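Local coordinates for protein 3',5'-cyclic-nucleotide phosphodiesterase 1 (Saccharomyces cerevisiae, PDB 4OJV) that is a class II cyclic-nucleotide phosphodiesterase of the metallo-beta-lactamase-like clan, a two-sheet alpha/beta protein that holds two zinc ions in one site, at residues 19-25 with 36-42; 191-195 with 206-210; 209-213 with 253-257; 224-228 with 240-245; 276-281 with 322-328. All blocks are in the same frame, centred on the assembly; numbering follows the deposited sequence.

Contact 1. Residues 19-25 with 36-42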
# COMPACT_ATOMS: atom_id res chain seq x y z
N GLY A 19 2.10 5.75 -0.04
CA GLY A 19 2.96 6.75 0.57
C GLY A 19 2.75 6.89 2.06
O GLY A 19 2.98 7.96 2.59
N THR A 20 2.31 5.82 2.73
CA THR A 20 2.14 5.87 4.18
C THR A 20 3.50 5.75 4.88
O THR A 20 4.54 5.58 4.24
CB THR A 20 1.09 4.85 4.67
OG1 THR A 20 1.47 3.55 4.26
CG2 THR A 20 -0.29 5.17 4.11
N GLN A 21 3.50 5.89 6.20
CA GLN A 21 4.69 6.30 6.92
C GLN A 21 5.91 5.41 6.75
O GLN A 21 5.89 4.22 7.09
CB GLN A 21 4.38 6.44 8.41
CG GLN A 21 5.57 6.91 9.22
CD GLN A 21 5.18 7.68 10.46
OE1 GLN A 21 4.49 8.69 10.38
NE2 GLN A 21 5.64 7.22 11.61
N CYS A 22 7.01 6.00 6.27
CA CYS A 22 8.31 5.33 6.23
C CYS A 22 9.40 6.36 5.98
O CYS A 22 9.30 7.15 5.02
CB CYS A 22 8.37 4.27 5.13
SG CYS A 22 9.98 3.43 5.04
N PHE A 23 10.44 6.35 6.82
CA PHE A 23 11.58 7.26 6.67
C PHE A 23 12.85 6.43 6.61
O PHE A 23 13.02 5.51 7.41
CB PHE A 23 11.63 8.23 7.86
CG PHE A 23 10.30 8.83 8.20
CD1 PHE A 23 9.63 9.67 7.31
CD2 PHE A 23 9.69 8.53 9.41
CE1 PHE A 23 8.39 10.20 7.63
CE2 PHE A 23 8.45 9.06 9.73
CZ PHE A 23 7.80 9.90 8.84
N ILE A 24 13.73 6.72 5.66
CA ILE A 24 15.03 6.06 5.57
C ILE A 24 16.08 6.96 6.21
O ILE A 24 16.09 8.18 5.98
CB ILE A 24 15.40 5.77 4.10
CG1 ILE A 24 14.36 4.87 3.43
CG2 ILE A 24 16.82 5.21 3.98
CD1 ILE A 24 14.17 3.53 4.09
N LEU A 25 16.98 6.37 6.99
CA LEU A 25 18.05 7.11 7.65
C LEU A 25 19.41 6.57 7.26
O LEU A 25 19.60 5.35 7.16
CB LEU A 25 17.94 6.97 9.17
CG LEU A 25 16.61 7.24 9.86
CD1 LEU A 25 16.73 7.02 11.36
CD2 LEU A 25 16.12 8.64 9.56
N ILE A 36 18.81 2.34 7.27
CA ILE A 36 17.81 2.04 8.30
C ILE A 36 16.46 2.57 7.83
O ILE A 36 16.40 3.65 7.25
CB ILE A 36 18.17 2.72 9.66
CG1 ILE A 36 19.33 1.98 10.34
CG2 ILE A 36 16.94 2.86 10.55
CD1 ILE A 36 19.87 2.71 11.55
N ALA A 37 15.39 1.83 8.09
CA ALA A 37 14.03 2.35 7.91
C ALA A 37 13.36 2.56 9.26
O ALA A 37 13.46 1.70 10.14
CB ALA A 37 13.21 1.40 7.05
N VAL A 38 12.69 3.69 9.43
CA VAL A 38 11.75 3.87 10.53
C VAL A 38 10.37 3.74 9.95
O VAL A 38 9.97 4.49 9.06
CB VAL A 38 11.92 5.20 11.28
CG1 VAL A 38 10.99 5.22 12.49
CG2 VAL A 38 13.37 5.40 11.71
N ASP A 39 9.64 2.76 10.49
CA ASP A 39 8.37 2.32 9.94
C ASP A 39 8.50 1.72 8.54
O ASP A 39 9.61 1.64 7.98
CB ASP A 39 7.27 3.37 10.10
CG ASP A 39 6.66 3.34 11.49
OD1 ASP A 39 6.79 2.27 12.15
OD2 ASP A 39 6.07 4.34 11.92
N GLY A 40 7.38 1.27 8.01
CA GLY A 40 7.40 0.36 6.88
C GLY A 40 6.18 0.49 6.01
O GLY A 40 5.72 -0.50 5.43
N GLY A 41 5.67 1.71 5.88
CA GLY A 41 4.63 2.01 4.88
C GLY A 41 5.30 2.06 3.49
O GLY A 41 5.69 1.01 2.96
N ALA A 42 5.43 3.24 2.89
CA ALA A 42 6.10 3.37 1.59
C ALA A 42 7.51 2.76 1.56
O ALA A 42 8.29 3.04 2.46
CB ALA A 42 6.16 4.83 1.20

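Contact 2. Residues 191-195 with 206-210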
# COMPACT_ATOMS: atom_id res chain seq x y z
N LEU A 191 13.04 -4.82 21.37
CA LEU A 191 13.84 -3.83 22.08
C LEU A 191 13.23 -3.63 23.46
O LEU A 191 12.03 -3.81 23.65
CB LEU A 191 13.80 -2.50 21.33
CG LEU A 191 14.44 -2.46 19.94
CD1 LEU A 191 13.99 -1.20 19.21
CD2 LEU A 191 15.96 -2.53 20.03
N ASN A 192 14.08 -3.24 24.41
CA ASN A 192 13.63 -2.84 25.73
C ASN A 192 13.36 -1.34 25.76
O ASN A 192 14.18 -0.56 25.27
CB ASN A 192 14.68 -3.18 26.79
CG ASN A 192 14.92 -4.67 26.92
OD1 ASN A 192 13.98 -5.46 26.90
ND2 ASN A 192 16.18 -5.05 27.07
N PRO A 193 12.23 -0.93 26.36
CA PRO A 193 11.92 0.49 26.42
C PRO A 193 12.91 1.27 27.29
O PRO A 193 13.39 0.75 28.32
CB PRO A 193 10.51 0.52 27.04
CG PRO A 193 10.43 -0.73 27.84
CD PRO A 193 11.22 -1.75 27.06
N LYS A 194 13.20 2.50 26.88
CA LYS A 194 14.05 3.45 27.63
C LYS A 194 15.53 3.07 27.68
O LYS A 194 16.31 3.76 28.33
CB LYS A 194 13.52 3.66 29.06
CG LYS A 194 12.03 3.94 29.16
CD LYS A 194 11.61 4.21 30.60
CE LYS A 194 10.15 3.86 30.82
NZ LYS A 194 9.23 4.69 29.99
N GLU A 195 15.91 1.99 27.01
CA GLU A 195 17.27 1.46 27.07
C GLU A 195 18.06 1.87 25.83
O GLU A 195 17.55 1.79 24.71
CB GLU A 195 17.23 -0.06 27.19
CG GLU A 195 18.56 -0.72 27.54
CD GLU A 195 18.44 -2.23 27.59
OE1 GLU A 195 18.48 -2.87 26.52
OE2 GLU A 195 18.30 -2.79 28.70
N VAL A 206 20.23 3.76 19.47
CA VAL A 206 18.78 3.84 19.30
C VAL A 206 18.12 3.66 20.66
O VAL A 206 18.45 2.73 21.40
CB VAL A 206 18.25 2.83 18.24
CG1 VAL A 206 18.59 1.39 18.59
CG2 VAL A 206 16.75 3.01 18.02
N ILE A 207 17.21 4.58 20.99
CA ILE A 207 16.56 4.58 22.30
C ILE A 207 15.05 4.69 22.08
O ILE A 207 14.56 5.74 21.66
CB ILE A 207 17.05 5.75 23.21
CG1 ILE A 207 18.54 6.06 22.98
CG2 ILE A 207 16.75 5.42 24.66
CD1 ILE A 207 19.02 7.34 23.65
N PRO A 208 14.31 3.59 22.34
CA PRO A 208 12.86 3.59 22.10
C PRO A 208 12.04 3.89 23.36
O PRO A 208 12.40 3.45 24.46
CB PRO A 208 12.61 2.15 21.65
CG PRO A 208 13.61 1.35 22.43
CD PRO A 208 14.82 2.23 22.61
N PHE A 209 10.95 4.63 23.18
CA PHE A 209 10.06 5.00 24.27
C PHE A 209 8.63 4.72 23.85
O PHE A 209 8.22 5.06 22.74
CB PHE A 209 10.21 6.48 24.59
CG PHE A 209 11.53 6.81 25.23
CD1 PHE A 209 12.66 7.01 24.44
CD2 PHE A 209 11.64 6.92 26.61
CE1 PHE A 209 13.89 7.30 25.02
CE2 PHE A 209 12.87 7.21 27.20
CZ PHE A 209 13.99 7.39 26.40
N LYS A 210 7.86 4.13 24.76
CA LYS A 210 6.47 3.84 24.49
C LYS A 210 5.61 5.10 24.69
O LYS A 210 5.84 5.88 25.61
CB LYS A 210 6.01 2.72 25.40
CG LYS A 210 4.67 2.10 25.02
CD LYS A 210 4.35 0.92 25.93
CE LYS A 210 3.90 1.38 27.31
NZ LYS A 210 3.60 0.25 28.22
O HOH W 1 8.87 3.79 27.40

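Contact 3. Residues 209-213 with 253-257. With ZN (zinc ion), chain D.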
# COMPACT_ATOMS: atom_id res chain seq x y z
N PHE A 209 10.95 4.63 23.18
CA PHE A 209 10.06 5.00 24.27
C PHE A 209 8.63 4.72 23.85
O PHE A 209 8.22 5.06 22.74
CB PHE A 209 10.21 6.48 24.59
CG PHE A 209 11.53 6.81 25.23
CD1 PHE A 209 12.66 7.01 24.44
CD2 PHE A 209 11.64 6.92 26.61
CE1 PHE A 209 13.89 7.30 25.02
CE2 PHE A 209 12.87 7.21 27.20
CZ PHE A 209 13.99 7.39 26.40
N LYS A 210 7.86 4.13 24.76
CA LYS A 210 6.47 3.84 24.49
C LYS A 210 5.61 5.10 24.69
O LYS A 210 5.84 5.88 25.61
CB LYS A 210 6.01 2.72 25.40
CG LYS A 210 4.67 2.10 25.02
CD LYS A 210 4.35 0.92 25.93
CE LYS A 210 3.90 1.38 27.31
NZ LYS A 210 3.60 0.25 28.22
N VAL A 211 4.62 5.28 23.82
CA VAL A 211 3.67 6.39 23.91
C VAL A 211 2.24 5.86 23.68
O VAL A 211 2.06 4.70 23.27
CB VAL A 211 4.00 7.56 22.94
CG1 VAL A 211 5.38 8.15 23.23
CG2 VAL A 211 3.88 7.14 21.48
N HIS A 212 1.24 6.70 23.94
CA HIS A 212 -0.16 6.34 23.70
C HIS A 212 -0.63 6.70 22.32
O HIS A 212 -0.29 7.76 21.79
CB HIS A 212 -1.08 7.01 24.70
CG HIS A 212 -0.84 6.62 26.14
ND1 HIS A 212 -1.09 5.38 26.62
CD2 HIS A 212 -0.36 7.37 27.19
CE1 HIS A 212 -0.78 5.36 27.94
NE2 HIS A 212 -0.34 6.57 28.28
N HIS A 213 -1.51 5.86 21.77
CA HIS A 213 -2.06 6.04 20.42
C HIS A 213 -3.49 5.55 20.37
O HIS A 213 -3.91 4.82 19.48
CB HIS A 213 -1.12 5.38 19.39
CG HIS A 213 -1.62 5.37 17.95
ND1 HIS A 213 -2.34 6.38 17.41
CD2 HIS A 213 -1.47 4.42 16.96
CE1 HIS A 213 -2.65 6.07 16.13
NE2 HIS A 213 -2.10 4.88 15.85
N GLU A 253 -3.97 7.35 33.09
CA GLU A 253 -2.80 6.67 32.51
C GLU A 253 -1.45 7.31 32.83
O GLU A 253 -1.37 8.43 33.34
CB GLU A 253 -2.97 6.54 30.99
CG GLU A 253 -2.98 7.87 30.26
CD GLU A 253 -3.47 7.76 28.83
OE1 GLU A 253 -3.55 8.80 28.17
OE2 GLU A 253 -3.77 6.64 28.36
N GLU A 254 -0.40 6.56 32.52
CA GLU A 254 0.99 6.97 32.70
C GLU A 254 1.31 8.18 31.82
O GLU A 254 0.87 8.24 30.67
CB GLU A 254 1.90 5.80 32.33
CG GLU A 254 3.29 5.81 32.96
CD GLU A 254 4.03 4.50 32.75
OE1 GLU A 254 5.28 4.50 32.87
OE2 GLU A 254 3.39 3.46 32.47
N SER A 255 2.06 9.13 32.36
CA SER A 255 2.48 10.32 31.60
C SER A 255 3.68 9.96 30.73
O SER A 255 4.80 10.44 30.97
CB SER A 255 2.81 11.48 32.54
OG SER A 255 1.69 11.86 33.31
N LEU A 256 3.44 9.12 29.73
CA LEU A 256 4.49 8.64 28.83
C LEU A 256 5.19 9.77 28.09
O LEU A 256 6.41 9.74 27.95
CB LEU A 256 3.92 7.62 27.86
CG LEU A 256 3.44 6.29 28.45
CD1 LEU A 256 2.82 5.40 27.38
CD2 LEU A 256 4.56 5.54 29.17
N LEU A 257 4.43 10.76 27.62
CA LEU A 257 5.03 11.91 26.95
C LEU A 257 5.89 12.76 27.88
O LEU A 257 6.98 13.17 27.49
CB LEU A 257 3.98 12.75 26.22
CG LEU A 257 3.48 12.10 24.92
CD1 LEU A 257 2.20 12.76 24.45
CD2 LEU A 257 4.54 12.14 23.82
ZN ZN D . -1.77 4.19 13.85
O HOH W 2 7.72 7.53 26.91
O HOH W 3 2.08 2.17 30.12
O HOH W 4 -1.61 4.18 11.95

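Contact 4. Residues 224-228 with 240-245. With ZN (zinc ion), chain D; ZN (zinc ion), chain E.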
# COMPACT_ATOMS: atom_id res chain seq x y z
N TYR A 224 -0.68 1.18 21.87
CA TYR A 224 0.60 1.84 22.07
C TYR A 224 1.33 2.14 20.77
O TYR A 224 1.10 1.52 19.73
CB TYR A 224 1.50 1.00 22.98
CG TYR A 224 0.95 0.87 24.38
CD1 TYR A 224 0.81 1.98 25.20
CD2 TYR A 224 0.57 -0.38 24.88
CE1 TYR A 224 0.31 1.86 26.49
CE2 TYR A 224 0.06 -0.52 26.17
CZ TYR A 224 -0.07 0.61 26.96
OH TYR A 224 -0.57 0.48 28.23
N SER A 225 2.23 3.11 20.87
CA SER A 225 3.12 3.44 19.78
C SER A 225 4.52 3.68 20.36
O SER A 225 4.75 3.41 21.55
CB SER A 225 2.56 4.66 19.04
OG SER A 225 3.32 5.01 17.90
N THR A 226 5.44 4.17 19.53
CA THR A 226 6.84 4.29 19.94
C THR A 226 7.42 5.57 19.37
O THR A 226 7.11 5.95 18.24
CB THR A 226 7.67 3.12 19.38
OG1 THR A 226 6.97 1.88 19.56
CG2 THR A 226 9.06 3.01 20.04
N PHE A 227 8.26 6.23 20.17
CA PHE A 227 9.16 7.28 19.71
C PHE A 227 10.57 6.70 19.71
O PHE A 227 10.96 6.02 20.68
CB PHE A 227 9.15 8.45 20.68
CG PHE A 227 7.96 9.39 20.57
CD1 PHE A 227 6.82 9.11 19.80
CD2 PHE A 227 7.98 10.58 21.30
CE1 PHE A 227 5.76 10.01 19.75
CE2 PHE A 227 6.93 11.47 21.26
CZ PHE A 227 5.82 11.19 20.49
N TYR A 228 11.32 6.95 18.65
CA TYR A 228 12.71 6.52 18.58
C TYR A 228 13.66 7.70 18.58
O TYR A 228 13.53 8.61 17.76
CB TYR A 228 12.95 5.73 17.29
CG TYR A 228 12.35 4.34 17.27
CD1 TYR A 228 12.98 3.29 17.94
CD2 TYR A 228 11.18 4.07 16.56
CE1 TYR A 228 12.45 2.01 17.92
CE2 TYR A 228 10.65 2.79 16.53
CZ TYR A 228 11.28 1.77 17.21
OH TYR A 228 10.79 0.48 17.21
N ILE A 240 14.77 12.65 16.53
CA ILE A 240 13.66 11.92 17.13
C ILE A 240 12.68 11.61 16.01
O ILE A 240 12.27 12.51 15.28
CB ILE A 240 12.96 12.75 18.22
CG1 ILE A 240 13.93 13.04 19.38
CG2 ILE A 240 11.70 12.05 18.73
CD1 ILE A 240 13.42 14.07 20.37
N VAL A 241 12.33 10.34 15.85
CA VAL A 241 11.42 9.92 14.79
C VAL A 241 10.26 9.21 15.46
O VAL A 241 10.45 8.18 16.11
CB VAL A 241 12.12 9.04 13.73
CG1 VAL A 241 11.19 8.79 12.56
CG2 VAL A 241 13.41 9.68 13.23
N CYS A 242 9.05 9.73 15.26
CA CYS A 242 7.90 9.34 16.08
C CYS A 242 6.88 8.48 15.35
O CYS A 242 6.58 8.68 14.17
CB CYS A 242 7.17 10.60 16.57
SG CYS A 242 8.19 11.74 17.53
N GLY A 243 6.30 7.54 16.09
CA GLY A 243 5.07 6.90 15.65
C GLY A 243 3.85 7.74 16.02
O GLY A 243 3.97 8.72 16.77
N ASP A 244 2.69 7.32 15.51
CA ASP A 244 1.41 8.00 15.77
C ASP A 244 1.24 8.15 17.29
O ASP A 244 1.66 7.27 18.05
CB ASP A 244 0.19 7.21 15.23
CG ASP A 244 0.25 6.85 13.71
OD1 ASP A 244 1.26 7.33 13.09
OD2 ASP A 244 -0.70 6.04 13.21
N VAL A 245 0.62 9.24 17.72
CA VAL A 245 0.58 9.55 19.15
C VAL A 245 -0.56 10.51 19.45
O VAL A 245 -0.94 11.34 18.62
CB VAL A 245 1.95 10.12 19.62
CG1 VAL A 245 2.24 11.46 18.95
CG2 VAL A 245 2.02 10.25 21.14
ZN ZN D . -1.77 4.19 13.85
ZN ZN E . -0.68 5.77 11.12
O HOH W 4 -1.61 4.18 11.95

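Contact 5. Residues 276-281 with 322-328. With ZN (zinc ion), chain E; SO4 (sulfate ion), chain B.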
# COMPACT_ATOMS: atom_id res chain seq x y z
N ILE A 276 12.88 16.77 14.99
CA ILE A 276 11.85 15.85 15.45
C ILE A 276 10.84 15.65 14.33
O ILE A 276 10.29 16.63 13.82
CB ILE A 276 11.17 16.30 16.76
CG1 ILE A 276 10.05 15.31 17.15
CG2 ILE A 276 10.68 17.73 16.68
CD1 ILE A 276 9.63 15.35 18.61
N LEU A 277 10.64 14.39 13.95
CA LEU A 277 9.63 14.00 12.97
C LEU A 277 8.42 13.49 13.73
O LEU A 277 8.47 12.41 14.31
CB LEU A 277 10.16 12.92 12.01
CG LEU A 277 10.95 13.39 10.78
CD1 LEU A 277 12.23 14.12 11.16
CD2 LEU A 277 11.25 12.20 9.87
N VAL A 278 7.36 14.28 13.76
CA VAL A 278 6.23 14.00 14.63
C VAL A 278 4.94 14.33 13.90
O VAL A 278 4.87 15.28 13.12
CB VAL A 278 6.35 14.77 15.98
CG1 VAL A 278 6.40 16.27 15.76
CG2 VAL A 278 5.22 14.39 16.93
N GLU A 279 3.89 13.57 14.18
CA GLU A 279 2.65 13.76 13.47
C GLU A 279 1.90 15.04 13.84
O GLU A 279 1.99 15.54 14.97
CB GLU A 279 1.70 12.58 13.67
CG GLU A 279 1.12 12.42 15.07
CD GLU A 279 -0.29 11.85 15.01
OE1 GLU A 279 -0.45 10.65 15.29
OE2 GLU A 279 -1.22 12.61 14.66
N CYS A 280 1.12 15.52 12.88
CA CYS A 280 -0.05 16.32 13.19
C CYS A 280 -1.11 15.88 12.19
O CYS A 280 -1.23 16.45 11.10
CB CYS A 280 0.24 17.82 13.12
SG CYS A 280 -1.06 18.80 13.88
N SER A 281 -1.85 14.84 12.53
CA SER A 281 -2.73 14.21 11.56
C SER A 281 -3.84 15.12 11.08
O SER A 281 -4.27 15.02 9.92
CB SER A 281 -3.36 12.94 12.14
OG SER A 281 -2.42 11.91 12.32
N VAL A 322 11.10 21.08 13.51
CA VAL A 322 9.96 20.19 13.67
C VAL A 322 9.44 19.84 12.29
O VAL A 322 9.04 20.73 11.53
CB VAL A 322 8.86 20.82 14.55
CG1 VAL A 322 7.63 19.93 14.61
CG2 VAL A 322 9.41 21.11 15.94
N ILE A 323 9.50 18.55 11.97
CA ILE A 323 9.08 18.03 10.67
C ILE A 323 7.78 17.28 10.90
O ILE A 323 7.77 16.25 11.57
CB ILE A 323 10.17 17.09 10.08
CG1 ILE A 323 11.56 17.76 10.08
CG2 ILE A 323 9.76 16.59 8.70
CD1 ILE A 323 11.66 19.03 9.28
N VAL A 324 6.69 17.81 10.36
CA VAL A 324 5.34 17.32 10.63
C VAL A 324 5.01 16.20 9.66
O VAL A 324 5.12 16.37 8.44
CB VAL A 324 4.33 18.47 10.50
CG1 VAL A 324 2.90 17.99 10.71
CG2 VAL A 324 4.66 19.57 11.49
N THR A 325 4.59 15.06 10.20
CA THR A 325 4.34 13.87 9.42
C THR A 325 2.88 13.43 9.53
O THR A 325 2.11 13.97 10.34
CB THR A 325 5.22 12.72 9.93
OG1 THR A 325 4.84 12.42 11.28
CG2 THR A 325 6.70 13.12 9.89
N HIS A 326 2.50 12.44 8.72
CA HIS A 326 1.25 11.70 8.92
C HIS A 326 0.02 12.56 8.83
O HIS A 326 -0.98 12.32 9.49
CB HIS A 326 1.31 10.96 10.27
CG HIS A 326 0.39 9.78 10.39
ND1 HIS A 326 -0.90 9.89 10.78
CD2 HIS A 326 0.63 8.42 10.21
CE1 HIS A 326 -1.46 8.67 10.81
NE2 HIS A 326 -0.53 7.77 10.48
N VAL A 327 0.07 13.59 7.99
CA VAL A 327 -1.12 14.41 7.78
C VAL A 327 -2.13 13.61 6.97
O VAL A 327 -1.80 13.00 5.95
CB VAL A 327 -0.79 15.76 7.10
CG1 VAL A 327 -2.06 16.55 6.81
CG2 VAL A 327 0.15 16.57 7.98
N LYS A 328 -3.38 13.60 7.44
CA LYS A 328 -4.44 12.86 6.77
C LYS A 328 -5.08 13.68 5.66
O LYS A 328 -5.14 14.91 5.72
CB LYS A 328 -5.49 12.46 7.79
CG LYS A 328 -5.00 11.37 8.73
CD LYS A 328 -6.06 10.94 9.74
CE LYS A 328 -5.59 9.80 10.64
NZ LYS A 328 -5.33 8.50 9.94
ZN ZN E . -0.68 5.77 11.12
S SO4 B . -4.03 5.73 11.95
O1 SO4 B . -4.36 4.52 11.14
O2 SO4 B . -5.22 6.63 12.00
O3 SO4 B . -3.61 5.33 13.34
O4 SO4 B . -2.92 6.42 11.25
O HOH W 5 6.76 10.86 12.47
O HOH W 6 -5.85 16.30 8.02
O HOH W 4 -1.61 4.18 11.95

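Contact 1. Residues 19-25 with 36-42
Phe23 pairs with Val38 and Leu25 with Ile36 in a buried antiparallel hairpin at the middle of the eight-stranded mixed sheet. Phe23 N gives its hydrogen to Val38 O, and Val38 N returns one to Phe23 O at 2.7 Å. Leu25 and Ile36 repeat this pair of hydrogen bonds at the next hydrogen-bonded pair. Bulky chains occupy the face shared by Phe23, Leu25, Ile36 and Val38, where Leu25 CD1 touches Val38 CG2 at 3.7 Å, because that face packs on Val241 and Ile239 of strand 238-242. On the other face Ile24 CD1 rests 3.8 Å from Ala37 CB, the small methyl letting the longer chain come close. This is the sandwich of two facing sheets found in the metallo-beta-lactamase fold, whose metal ligands gather along one edge. Beyond the strands the chains part into loops leading to that edge. With CG anti to the backbone N (chi1 -178°) and the chain extended, Gln21 reaches across so that NE2 donates to the anti lone pair of Asp39 OD2 at 2.9 Å, amide and carboxylate planes 31° apart. Asp39 OD2 also accepts from ND1 of the zinc ligand His133 and OD1 from Thr127 N, making Asp39 a second-shell residue. Gly41, lacking a side chain, presses its backbone close to Thr20 and Gln21, and Gly41 N donates to Gln21 O at 2.8 Å. Ala42 N binds Thr20 O almost straight, at 175°.

Contact 2. Residues 191-195 with 206-210
Lys194 folds over the ring of Phe209 at the partly exposed border between strand 204-215 and the turn that precedes strand 197-198. Lys194 CA stands above one face of the ring, 4.3 Å from its centroid and 23° off the normal, a CH-pi contact. With CG anti to the carbonyl carbon (chi1 -48°), the lysine chain crosses the phenyl at about a right angle, and CG comes to 3.9 Å from Phe209 CE2. Its end then bends at chi4 (-62°), where NZ forms a salt bridge with Glu259 and also donates to a water that accepts from Lys210 N. The backbone beneath is a type II turn from Asn192 to Glu195. Pro193 suits its second position, and Lys194 takes the positive phi of the third. Across the turn, Asn192 ND2 donates to Glu195 OE1 at 3.2 Å, in the plane of its own amide but from above that of the carboxylate. Lys194 N points at Pro208 O, 2.7 Å away and nearly straight. Pro208 has no N-H to give, and its ring serves instead as an apolar wedge, with CG 4.0 Å from Leu191 CB and 3.5 Å from Asn192 O. One direct backbone bond and one water bridge thus carry the polar part of the contact. Aliphatic and aromatic surface does the rest, which implies that the lysine works both as a greasy chain over Phe209 and, at its tip, as a charge.

Contact 3. Residues 209-213 with 253-257
The strand from Lys210 to His212 and the run of 253-257 that enters helix 256-267 head 116° apart, and they come closest where the CA atoms of Val211 and Leu256 lie 5.5 Å from each other. Most of the contact is built round the imidazole of His212. With its CG anti to the carbonyl carbon (chi1 -62°), the ring slots between two side chains. Leu256 CD1 covers one face, offset toward the rim and 3.6 Å from the centroid, as a CH-pi contact. On the opposite face the carboxylate of Glu253 stacks nearly parallel, with OE2 3.2 Å above the ring plane and over its centre. At the edge NE2 donates to Glu254 O at 3.2 Å, the acceptor lying in the ring plane and the donor on a carbonyl lone pair. A flat ring with polar edges suits this slot, and the carboxylate over it would probably favour a positive imidazole. Glu253 OE1 is itself held by Arg249 N. Nearby, Lys210 O and Leu256 O share a water, and a second water joins Lys210 NZ to Glu254 OE2, while Val211 CG1 meets Leu257 CD2 at 4.1 Å on the buried side. The residue after His212 turns the other way: His213 NE2 binds a zinc ion at 2.1 Å, together with His128, His130 and Asp244. The start of a helix packed on a strand that carries a metal ligand is in keeping with the layered metallo-beta-lactamase fold.

Contact 4. Residues 224-228 with 240-245
Cys242 turns its SG anti to the carbonyl carbon (chi1 -57°), while Phe227, its CG likewise anti to the carbonyl carbon, swings its ring across toward the neighbouring strand (chi2 10°), and the sulfur comes to rest over the middle of the ring. SG lies 3.6 Å from the Phe227 centroid, a sulfur-aromatic contact in which a polarisable atom meets a pi face in the core. The two residues form a non-hydrogen-bonded pair of the antiparallel hairpin 222-232/238-242, part of the seven-stranded sheet of the fold. Tyr228 and Val241 make the adjoining hydrogen-bonded pair, with Val241 N reaching Tyr228 O at 2.8 Å. Val245 CG1 closes on the Phe227 ring at its edge, 3.9 Å from CZ, and Leu257 of helix 256-267 packs beside both side chains. Tyr228 leads away on the other face to give its hydroxyl a partner in Ile126 O. Past the last strand residue, Gly243 N still bonds to Thr226 O, and the missing side chain of Gly243 leaves the place that Ser225 OG fills. That hydroxyl donates a weak bond to Asp244 O at 2.8 Å, tying the strand to the backbone of a metal ligand. Asp244 points away from Ser225 into the metal site. A single oxygen, OD2, bridges the two zinc ions, 2.2 Å from the one shared with His213 and 2.1 Å from the one shared with His326, and a water also bridges them, 1.9 Å from the former and 2.0 Å from the latter.

Contact 5. Residues 276-281 with 322-328
Ser281 OG accepts a hydrogen bond from His326 ND1 at 3.0 Å, while NE2 of the same ring binds a zinc ion at 2.1 Å. Held at both nitrogens, the ring has its rotation fixed, although the serine oxygen sits 18° out of its plane. In the second shell, Ser281 OG donates to Glu279 OE2 at 2.7 Å, and Ser281 N reaches that oxygen from the same face of the carboxylate. Glu279 CG lies between the backbone N and the carbonyl carbon (chi1 69°), which, with the bend at chi2, brings the acid forward within reach of Ser281. Both its oxygens are gripped: Leu295 N also meets OE2, and OE1 takes His294 ND1 and Val245 N, which would probably stabilise a negative charge. Lys328 N bonds to Ser281 O, and Lys328 NZ reaches a sulfate oxygen, O2, at 2.8 Å, a sulfate probably from the crystallisation liquor that sits beside the metal. Further out, parallel strands 276-279 and 322-325 carry the site. Ile323 N donates to Ile276 O at 2.8 Å, and Val278 N donates the next rung to Ile323 O. Branched side chains line up in matching pairs, Ile276 CG2 lying 3.7 Å from Val322 CG2 and Leu277 CD1 3.8 Å from Ile323 CB. Helices 297-311 and 336-350 cover the face of Val278, Val322 and Val324. Two parallel strands joined through helix 297-311 make a beta-alpha-beta crossover, and metal ligands just beyond strand ends are a hallmark of the metallo-beta-lactamase fold.

Overall arrangement
Contacts 1, 4 and 5 are core, whereas contacts 2 and 3 lie farther out and are partly exposed. Contact 1 belongs to one sheet; contacts 2, 3, 4 and 5 all reach the other, and the sheets meet where Phe23 packs on Val241, Leu277 and Thr325. Strand 204-215 serves contacts 2 and 3 in turn and hydrogen-bonds to the hairpin of contact 4, which borders the parallel pair of contact 5. Buried strands rest mainly on backbone ladders and apolar faces, with polar groups gathered at their metal-site ends, while the outer contacts depend more on waters, a turn and charged side chains. At the metals the roles divide: contacts 3, 4 and 5 supply zinc ligands, and contact 1 supplies second-shell support.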